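Local structure of aryl acylamidase (bacterium CSBL00001, 4YJ6) at residues A[136-141]-A[328-333]; A[213-218]-A[247-252]; A[434-439]-A[459-464]. The protein probably hydrolyses the amide bond of N-acylated aryl amines, as an aryl acylamidase of the amidase signature family. All coordinates share one frame; numbering follows the deposited sequence.

Contact 1: A[136-141]-A[328-333]; sequences YGFRGT and IPTVAS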
# COMPACT_ATOMS: atom_id res chain seq x y z
N TYR A 136 6.02 -3.72 -12.79
CA TYR A 136 5.30 -2.47 -13.07
C TYR A 136 4.07 -2.29 -12.16
O TYR A 136 3.18 -1.49 -12.47
CB TYR A 136 4.88 -2.40 -14.56
CG TYR A 136 5.94 -1.80 -15.48
CD1 TYR A 136 6.35 -0.49 -15.30
CD2 TYR A 136 6.53 -2.53 -16.53
CE1 TYR A 136 7.31 0.09 -16.13
CE2 TYR A 136 7.48 -1.97 -17.36
CZ TYR A 136 7.87 -0.66 -17.15
OH TYR A 136 8.82 -0.06 -17.95
N GLY A 137 4.06 -2.96 -11.02
CA GLY A 137 2.93 -2.87 -10.10
C GLY A 137 1.63 -3.45 -10.66
O GLY A 137 0.58 -3.26 -10.06
N PHE A 138 1.69 -4.19 -11.77
CA PHE A 138 0.47 -4.37 -12.59
C PHE A 138 -0.30 -5.64 -12.18
O PHE A 138 -0.62 -6.50 -13.02
CB PHE A 138 0.83 -4.36 -14.10
CG PHE A 138 -0.25 -3.76 -14.99
CD1 PHE A 138 -1.43 -4.45 -15.25
CD2 PHE A 138 -0.07 -2.55 -15.61
CE1 PHE A 138 -2.43 -3.89 -16.09
CE2 PHE A 138 -1.07 -1.99 -16.44
CZ PHE A 138 -2.25 -2.68 -16.66
N ARG A 139 -0.59 -5.74 -10.88
CA ARG A 139 -1.51 -6.76 -10.34
C ARG A 139 -1.57 -6.63 -8.82
O ARG A 139 -0.67 -6.06 -8.20
CB ARG A 139 -1.07 -8.20 -10.69
CG ARG A 139 0.40 -8.48 -10.33
CD ARG A 139 0.89 -9.86 -10.85
NE ARG A 139 0.91 -9.89 -12.31
CZ ARG A 139 0.74 -10.98 -13.06
NH1 ARG A 139 0.52 -12.17 -12.51
NH2 ARG A 139 0.79 -10.85 -14.39
N GLY A 140 -2.63 -7.19 -8.24
CA GLY A 140 -2.85 -7.15 -6.80
C GLY A 140 -2.22 -8.32 -6.04
O GLY A 140 -2.60 -8.59 -4.90
N THR A 141 -1.27 -9.00 -6.69
CA THR A 141 -0.46 -10.02 -6.04
C THR A 141 1.00 -9.59 -6.17
O THR A 141 1.33 -8.71 -6.97
CB THR A 141 -0.61 -11.37 -6.73
OG1 THR A 141 -0.43 -11.17 -8.14
CG2 THR A 141 -2.03 -11.95 -6.45
N ILE A 328 -0.84 3.50 -20.06
CA ILE A 328 -0.29 4.58 -20.87
C ILE A 328 1.07 5.05 -20.33
O ILE A 328 2.08 5.06 -21.05
CB ILE A 328 -1.30 5.76 -21.07
CG1 ILE A 328 -2.49 5.26 -21.90
CG2 ILE A 328 -0.62 6.94 -21.78
CD1 ILE A 328 -3.74 6.16 -21.84
N PRO A 329 1.14 5.39 -19.03
CA PRO A 329 2.48 5.74 -18.53
C PRO A 329 3.43 4.55 -18.45
O PRO A 329 4.63 4.75 -18.45
CB PRO A 329 2.22 6.30 -17.12
CG PRO A 329 0.75 6.16 -16.87
CD PRO A 329 0.05 5.71 -18.10
N THR A 330 2.90 3.34 -18.37
CA THR A 330 3.78 2.17 -18.37
C THR A 330 4.46 2.07 -19.74
O THR A 330 5.65 1.80 -19.85
CB THR A 330 2.97 0.90 -18.07
OG1 THR A 330 2.39 1.03 -16.76
CG2 THR A 330 3.89 -0.31 -18.06
N VAL A 331 3.69 2.31 -20.81
CA VAL A 331 4.27 2.27 -22.15
C VAL A 331 5.32 3.36 -22.27
O VAL A 331 6.38 3.12 -22.84
CB VAL A 331 3.20 2.46 -23.23
CG1 VAL A 331 3.84 2.76 -24.62
CG2 VAL A 331 2.31 1.22 -23.30
N ALA A 332 5.05 4.55 -21.73
CA ALA A 332 6.03 5.63 -21.79
C ALA A 332 7.33 5.23 -21.11
O ALA A 332 8.41 5.53 -21.62
CB ALA A 332 5.47 6.93 -21.15
N SER A 333 7.23 4.57 -19.95
CA SER A 333 8.42 4.05 -19.28
C SER A 333 9.19 3.05 -20.18
O SER A 333 10.42 3.13 -20.32
CB SER A 333 8.02 3.36 -17.96
OG SER A 333 9.12 2.61 -17.42
O HOH W 1 3.22 0.96 -14.10
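Y136 and T330 bring the backbones closest, 7.2 Å between CA atoms, where the irregular stretch 136-141 comes up against a kinked stretch of helix, 328-333. The Y136 side chain does most of the work. Methyl CG2 of T330 sits over one face of the ring, a CH-pi contact only 11° off the ring normal and 3.6 Å from the ring centroid. At the far end of the same ring, in its plane, Y136 OH and S333 OG share a hydrogen bond of 2.7 Å. T330 and S333 lie three residues apart on the helix, so one aromatic ring is gripped both on its face and at its edge. With OG1 beside the backbone N (chi1 -61°) and CG2 anti to it, T330 presents its methyl to the tyrosine and sends OG1 back to the I326 carbonyl one turn earlier. T330 OG1 also accepts from a water at 2.8 Å, and the same water donates to Y136 O at 2.9 Å, a bridge from loop backbone to helix side chain. The loop follows strand 126-131; the helix is the long 315-339, which bends where the nitrogen of P329 can give no hydrogen to the turn before. Past Y136 the loop makes an inverse gamma turn centred on F138, closed by a weak bond from R139 N to G137 O. The F138 ring meets W359 beyond.

Contact 2: A[213-218]-A[247-252]; sequences PNAFHP and RDPASL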
# COMPACT_ATOMS: atom_id res chain seq x y z
N PRO A 213 9.20 12.01 -16.18
CA PRO A 213 9.17 13.37 -16.72
C PRO A 213 7.79 13.95 -16.96
O PRO A 213 7.73 15.14 -17.29
CB PRO A 213 9.89 13.22 -18.07
CG PRO A 213 9.68 11.81 -18.46
CD PRO A 213 9.61 11.02 -17.20
N ASN A 214 6.72 13.18 -16.80
CA ASN A 214 5.40 13.72 -17.07
C ASN A 214 4.55 13.82 -15.79
O ASN A 214 4.06 12.81 -15.29
CB ASN A 214 4.67 12.87 -18.12
CG ASN A 214 3.35 13.46 -18.52
OD1 ASN A 214 3.00 14.56 -18.07
ND2 ASN A 214 2.60 12.75 -19.36
N ALA A 215 4.38 15.03 -15.26
CA ALA A 215 3.57 15.24 -14.04
C ALA A 215 2.07 15.27 -14.32
O ALA A 215 1.25 15.25 -13.40
CB ALA A 215 3.99 16.55 -13.34
N PHE A 216 1.72 15.37 -15.59
CA PHE A 216 0.35 15.49 -16.03
C PHE A 216 -0.03 14.24 -16.83
O PHE A 216 -0.73 14.30 -17.81
CB PHE A 216 0.18 16.80 -16.83
CG PHE A 216 0.34 18.03 -15.97
CD1 PHE A 216 -0.71 18.50 -15.20
CD2 PHE A 216 1.58 18.70 -15.90
CE1 PHE A 216 -0.55 19.61 -14.39
CE2 PHE A 216 1.75 19.82 -15.09
CZ PHE A 216 0.69 20.28 -14.31
N HIS A 217 0.45 13.10 -16.36
CA HIS A 217 0.12 11.82 -16.99
C HIS A 217 -1.35 11.44 -16.84
O HIS A 217 -2.08 11.93 -15.93
CB HIS A 217 0.98 10.70 -16.39
CG HIS A 217 0.66 10.43 -14.96
ND1 HIS A 217 -0.38 9.61 -14.56
CD2 HIS A 217 1.19 10.95 -13.82
CE1 HIS A 217 -0.46 9.62 -13.24
NE2 HIS A 217 0.48 10.42 -12.77
N PRO A 218 -1.80 10.54 -17.71
CA PRO A 218 -3.21 10.20 -17.79
C PRO A 218 -3.61 9.03 -16.89
O PRO A 218 -4.70 8.46 -17.09
CB PRO A 218 -3.39 9.83 -19.27
CG PRO A 218 -2.08 9.28 -19.66
CD PRO A 218 -1.06 10.10 -18.91
N ARG A 247 6.31 20.81 -6.23
CA ARG A 247 6.53 19.96 -7.41
C ARG A 247 5.51 18.86 -7.67
O ARG A 247 5.58 18.18 -8.68
CB ARG A 247 7.98 19.44 -7.40
CG ARG A 247 8.95 20.57 -7.83
CD ARG A 247 10.37 20.13 -8.01
NE ARG A 247 11.13 21.23 -8.58
CZ ARG A 247 11.45 22.33 -7.92
NH1 ARG A 247 11.10 22.44 -6.62
NH2 ARG A 247 12.18 23.27 -8.56
N ASP A 248 4.51 18.71 -6.79
CA ASP A 248 3.43 17.77 -7.06
C ASP A 248 2.21 18.62 -7.37
O ASP A 248 1.78 19.40 -6.56
CB ASP A 248 3.21 16.86 -5.84
CG ASP A 248 1.97 15.99 -5.97
OD1 ASP A 248 1.15 16.19 -6.90
OD2 ASP A 248 1.78 15.12 -5.09
N PRO A 249 1.72 18.54 -8.60
CA PRO A 249 0.68 19.49 -8.99
C PRO A 249 -0.68 19.25 -8.31
O PRO A 249 -1.59 20.01 -8.58
CB PRO A 249 0.52 19.25 -10.50
CG PRO A 249 1.00 17.83 -10.72
CD PRO A 249 2.13 17.64 -9.70
N ALA A 250 -0.81 18.21 -7.50
CA ALA A 250 -2.00 18.08 -6.67
C ALA A 250 -1.77 18.51 -5.23
O ALA A 250 -2.67 18.43 -4.42
CB ALA A 250 -2.47 16.62 -6.70
N SER A 251 -0.55 18.93 -4.90
CA SER A 251 -0.16 19.08 -3.50
C SER A 251 -1.05 20.05 -2.74
O SER A 251 -1.34 21.16 -3.23
CB SER A 251 1.29 19.59 -3.40
OG SER A 251 1.69 19.57 -2.05
N LEU A 252 -1.42 19.66 -1.51
CA LEU A 252 -2.20 20.52 -0.64
C LEU A 252 -1.31 21.30 0.32
O LEU A 252 -0.43 20.73 0.94
CB LEU A 252 -3.11 19.63 0.24
CG LEU A 252 -4.00 18.71 -0.60
CD1 LEU A 252 -4.76 17.74 0.33
CD2 LEU A 252 -5.02 19.49 -1.44
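P249 meets A215 and F216 in a small apolar surface contact, with no hydrogen bond between the segments 213-218 and 247-252. One loop, 213-218, lies between strands 198-201 and 223-228; the other, 247-252, follows helix 231-241. The proline ring touches at two places. P249 CG rests 3.7 Å from A215 O and 4.2 Å from A215 CB, while P249 CB lies 4.0 Å from F216 CZ. The phenylalanine runs alongside the proline in the opposite sense, its CG anti to the carbonyl carbon (chi1 -67°), and meets P249 with the far end of its ring, CZ and CE1. All three residues also touch a crystal neighbour, which may influence how the exposed ring lies.

What fixes the shapes is local. P249 is the second residue of a type I turn from D248 to S251, and D248 OD1 closes an Asx turn inside it by accepting from A250 N at 2.9 Å, a nearly straight bond (165°) that comes from above the carboxylate plane. The N214 amide closes a second Asx turn, in 213-218, its OD1 accepting a more bent bond from F216 N. D248 OD2 is held by F209 N and the R247 carbonyl by R212, so the turn is pinned to the chain leading into 213-218. L252 then pairs with G205, just past strand 198-201, before the chain goes on to strand 270-273.

Contact 3: A[434-439]-A[459-464]; sequences YLTNFS and LIIGDR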
# COMPACT_ATOMS: atom_id res chain seq x y z
N TYR A 434 -9.63 0.12 -6.16
CA TYR A 434 -9.23 1.01 -7.25
C TYR A 434 -10.22 2.17 -7.42
O TYR A 434 -9.86 3.17 -8.09
CB TYR A 434 -8.98 0.29 -8.60
CG TYR A 434 -10.20 -0.35 -9.27
CD1 TYR A 434 -11.24 0.43 -9.79
CD2 TYR A 434 -10.26 -1.73 -9.43
CE1 TYR A 434 -12.35 -0.17 -10.41
CE2 TYR A 434 -11.35 -2.34 -10.05
CZ TYR A 434 -12.38 -1.56 -10.53
OH TYR A 434 -13.47 -2.17 -11.15
N LEU A 435 -11.42 2.06 -6.87
CA LEU A 435 -12.37 3.18 -7.00
C LEU A 435 -11.78 4.49 -6.44
O LEU A 435 -12.07 5.55 -6.98
CB LEU A 435 -13.70 2.89 -6.31
CG LEU A 435 -14.44 1.70 -6.89
CD1 LEU A 435 -15.71 1.43 -6.04
CD2 LEU A 435 -14.79 1.93 -8.34
N THR A 436 -10.98 4.44 -5.36
CA THR A 436 -10.45 5.71 -4.81
C THR A 436 -9.21 6.17 -5.57
O THR A 436 -8.80 7.32 -5.42
CB THR A 436 -10.08 5.60 -3.32
OG1 THR A 436 -9.00 4.69 -3.16
CG2 THR A 436 -11.28 5.10 -2.51
N ASN A 437 -8.61 5.32 -6.39
CA ASN A 437 -7.61 5.82 -7.34
C ASN A 437 -8.31 6.57 -8.48
O ASN A 437 -7.73 7.44 -9.09
CB ASN A 437 -6.74 4.69 -7.89
CG ASN A 437 -6.05 3.94 -6.78
OD1 ASN A 437 -6.56 2.93 -6.31
ND2 ASN A 437 -4.89 4.44 -6.34
N PHE A 438 -9.56 6.22 -8.78
CA PHE A 438 -10.34 7.08 -9.67
C PHE A 438 -10.76 8.37 -8.97
O PHE A 438 -10.72 9.45 -9.57
CB PHE A 438 -11.64 6.39 -10.10
CG PHE A 438 -11.44 5.27 -11.09
CD1 PHE A 438 -10.31 5.20 -11.88
CD2 PHE A 438 -12.46 4.34 -11.26
CE1 PHE A 438 -10.17 4.13 -12.83
CE2 PHE A 438 -12.34 3.31 -12.20
CZ PHE A 438 -11.21 3.21 -12.98
N SER A 439 -11.17 8.28 -7.70
CA SER A 439 -11.89 9.39 -7.08
C SER A 439 -11.12 10.33 -6.16
O SER A 439 -11.55 11.48 -6.00
CB SER A 439 -13.12 8.85 -6.32
OG SER A 439 -12.73 8.23 -5.10
N LEU A 459 -12.53 -1.67 4.24
CA LEU A 459 -12.05 -0.35 3.82
C LEU A 459 -12.92 0.72 4.45
O LEU A 459 -14.15 0.64 4.40
CB LEU A 459 -12.14 -0.23 2.30
CG LEU A 459 -11.35 0.98 1.74
CD1 LEU A 459 -9.84 0.71 1.96
CD2 LEU A 459 -11.64 1.16 0.25
N ILE A 460 -12.28 1.70 5.07
CA ILE A 460 -12.95 2.88 5.57
C ILE A 460 -12.60 4.03 4.64
O ILE A 460 -11.42 4.36 4.49
CB ILE A 460 -12.44 3.20 6.99
CG1 ILE A 460 -12.70 2.01 7.93
CG2 ILE A 460 -13.04 4.54 7.53
CD1 ILE A 460 -12.20 2.24 9.39
N ILE A 461 -13.61 4.63 4.02
CA ILE A 461 -13.37 5.73 3.08
C ILE A 461 -13.90 7.04 3.67
O ILE A 461 -15.04 7.08 4.19
CB ILE A 461 -14.10 5.46 1.73
CG1 ILE A 461 -13.73 4.07 1.17
CG2 ILE A 461 -13.77 6.60 0.71
CD1 ILE A 461 -14.48 3.72 -0.20
N GLY A 462 -13.10 8.12 3.60
CA GLY A 462 -13.59 9.43 4.00
C GLY A 462 -13.88 10.32 2.83
O GLY A 462 -13.55 9.99 1.68
N ASP A 463 -14.51 11.46 3.12
CA ASP A 463 -14.76 12.50 2.12
C ASP A 463 -13.40 12.99 1.63
O ASP A 463 -12.37 12.75 2.26
CB ASP A 463 -15.51 13.65 2.80
CG ASP A 463 -16.10 14.65 1.84
OD1 ASP A 463 -16.13 14.44 0.61
OD2 ASP A 463 -16.61 15.67 2.36
N ARG A 464 -13.41 13.68 0.49
CA ARG A 464 -12.14 14.29 0.04
C ARG A 464 -11.49 15.08 1.17
O ARG A 464 -12.13 15.87 1.84
CB ARG A 464 -12.39 15.20 -1.20
CG ARG A 464 -12.78 14.40 -2.48
CD ARG A 464 -11.57 13.72 -3.22
NE ARG A 464 -10.65 14.73 -3.70
CZ ARG A 464 -10.22 14.91 -4.94
NH1 ARG A 464 -10.47 14.09 -5.99
NH2 ARG A 464 -9.42 15.91 -5.11
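T436, S439 and R464 bury the most surface here, and they meet the other side in two different ways. S439 offers its backbone. Its carbonyl oxygen, at the C-terminal end of helix 434-439, accepts a hydrogen bond from R464 NH1 at 2.8 Å, with an N-H...O angle of 159°. The oxygen lies close to the guanidinium plane at its edge, although the donor stands somewhat tilted from the plane of the carbonyl. R464 gets there by bending: turns at chi2 and chi3 curl the chain so that R464 CD passes 3.6 Å from S439 O before the guanidinium closes on it. A positive group at the carbonyl end of a helix should be electrostatically favourable, and NH1 also bonds the hydroxyl of Y221. A leucine here would probably leave the S439 carbonyl without its charged mate and take a hydrogen-bond partner from Y221.

T436 makes the apolar half. Its methyl CG2 and CD1 of I461 reach toward each other tip to tip, 4.2 Å apart. The same rotation that puts OG1 in the crowded position between backbone N and carbonyl carbon (chi1 65°), where it hydrogen-bonds Q201 OE1, brings CG2 to I461. The polar end of this buried threonine is thus satisfied away from strand 454-462.

I461 lies on that strand, which runs between 443-451 and 394-398 in the large mixed sheet, and S443 of 443-451 touches both T436 and I461. The short helix comes just before strand 443-451, and helices 315-339 and 368-389 pack on it through L435 and F438, with F382 of 368-389 also meeting R464.

Overall arrangement
Contacts 1 and 3 are buried; contact 2 is at the surface. Helix 315-339 is common to the buried pair: it supplies 328-333 to contact 1, and other residues of it, such as M318 and W322, pack on helix 434-439 of contact 3. Contact 2 belongs to loops flanking strands of the same large sheet that carries 459-464. It lies along the chain inside the loop closed by contact 1 and touches it, P218 CG being 3.5 Å from I328 CG2. The chemistry differs with depth here: inside, methyl packing joins hydrogen bonds across each interface; the surface contact is apolar between its segments, its hydrogen bonds lying within each segment or reaching R212, F209 and G205.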